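PDB 2VGX: chaperone SYCD from Yersinia enterocolitica, which acts as a type III secretion chaperone for translocator proteins and probably modulates expression of the yop operon. Local coordinates for residues Ile10-Leu13 against Asp19-Glu22. Numbering follows the deposited sequence.
Sequences IAML and DTLE
Met12, near the end of helix 7-14, reaches across to Asp19 and Thr20 in the first turn of helix 18-33. Its CB is not directed at the second helix, and CG, anti to the backbone N (chi1 172°), sets the chain on its way out. A bend at chi2 (75°) then carries the thioether over the gap. SD comes to 4.2 Å from Asp19 CB, at the edge of contact, with the methionine chain roughly perpendicular to the aspartate side chain. The methyl CE goes furthest and rests on the start of the second helix, 3.7 Å from Thr20 N. The hydroxyl OG1 of Thr20 is 3.8 Å from the same CE. On the aspartate, CB lies 3.9 Å from Met12 CE. Thr20 OG1 accepts a hydrogen bond from Ser17 N, just ahead of helix 18-33, while Met12 also touches Ser17. Further along helix 18-33, Glu22 pairs with Arg56. A modified side chain of the other protein chain packs on both Met12 and Thr20. Between these two segments the link is a light, non-directional van der Waals one: a single flexible methionine end set against the backbone N and hydroxyl of Thr20 and the methylene of Asp19.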
loop_
_atom_site.group_PDB
_atom_site.type_symbol
_atom_site.label_atom_id
_atom_site.label_comp_id
_atom_site.label_asym_id
_atom_site.label_seq_id
_atom_site.Cartn_x
_atom_site.Cartn_y
_atom_site.Cartn_z
ATOM N N ILE B 10 -0.570 19.686 -2.561
ATOM C CA ILE B 10 0.529 19.405 -1.634
ATOM C C ILE B 10 0.034 18.473 -0.547
ATOM O O ILE B 10 0.766 17.601 -0.102
ATOM C CB ILE B 10 1.141 20.698 -0.994
ATOM C CG1 ILE B 10 1.802 21.607 -2.038
ATOM C CG2 ILE B 10 2.185 20.341 0.046
ATOM C CD1 ILE B 10 2.597 20.885 -3.150
ATOM N N ALA B 11 -1.213 18.638 -0.118
ATOM C CA ALA B 11 -1.728 17.791 0.948
ATOM C C ALA B 11 -1.863 16.356 0.479
ATOM O O ALA B 11 -1.594 15.435 1.237
ATOM C CB ALA B 11 -3.069 18.303 1.468
ATOM N N MET B 12 -2.267 16.173 -0.770
ATOM C CA MET B 12 -2.471 14.844 -1.318
ATOM C C MET B 12 -1.109 14.144 -1.412
ATOM O O MET B 12 -1.028 12.947 -1.186
ATOM C CB MET B 12 -3.182 14.930 -2.675
ATOM C CG MET B 12 -3.304 13.638 -3.455
ATOM S SD MET B 12 -4.551 12.502 -2.811
ATOM C CE MET B 12 -3.949 10.960 -3.470
ATOM N N LEU B 13 -0.045 14.892 -1.722
ATOM C CA LEU B 13 1.300 14.297 -1.836
ATOM C C LEU B 13 1.973 13.946 -0.510
ATOM O O LEU B 13 2.955 13.197 -0.482
ATOM C CB LEU B 13 2.235 15.161 -2.692
ATOM C CG LEU B 13 1.787 15.420 -4.145
ATOM C CD1 LEU B 13 2.813 16.243 -4.900
ATOM C CD2 LEU B 13 1.505 14.115 -4.904
ATOM N N ASP B 19 -8.009 7.923 -1.266
ATOM C CA ASP B 19 -7.604 8.186 -2.673
ATOM C C ASP B 19 -6.230 7.608 -3.019
ATOM O O ASP B 19 -6.055 7.046 -4.112
ATOM C CB ASP B 19 -7.629 9.678 -2.997
ATOM C CG ASP B 19 -9.040 10.249 -3.052
ATOM O OD1 ASP B 19 -10.008 9.489 -3.333
ATOM O OD2 ASP B 19 -9.178 11.465 -2.819
ATOM N N THR B 20 -5.270 7.739 -2.094
ATOM C CA THR B 20 -3.939 7.171 -2.264
ATOM C C THR B 20 -4.019 5.664 -2.544
ATOM O O THR B 20 -3.186 5.132 -3.285
ATOM C CB THR B 20 -3.073 7.366 -0.987
ATOM O OG1 THR B 20 -3.199 8.721 -0.497
ATOM C CG2 THR B 20 -1.600 6.995 -1.238
ATOM N N LEU B 21 -5.023 4.990 -1.963
ATOM C CA LEU B 21 -5.065 3.512 -1.943
ATOM C C LEU B 21 -6.006 2.908 -3.004
ATOM O O LEU B 21 -6.049 1.680 -3.187
ATOM C CB LEU B 21 -5.451 3.014 -0.521
ATOM C CG LEU B 21 -4.604 3.571 0.645
ATOM C CD1 LEU B 21 -5.173 3.093 1.959
ATOM C CD2 LEU B 21 -3.112 3.170 0.533
ATOM N N GLU B 22 -6.729 3.771 -3.710
ATOM C CA GLU B 22 -7.793 3.300 -4.623
ATOM C C GLU B 22 -7.289 2.386 -5.778
ATOM O O GLU B 22 -7.907 1.338 -6.095
ATOM C CB GLU B 22 -8.631 4.471 -5.137
ATOM C CG GLU B 22 -9.932 4.049 -5.935
ATOM C CD GLU B 22 -10.818 3.025 -5.209
ATOM O OE1 GLU B 22 -10.936 3.086 -3.942
ATOM O OE2 GLU B 22 -11.400 2.150 -5.932
#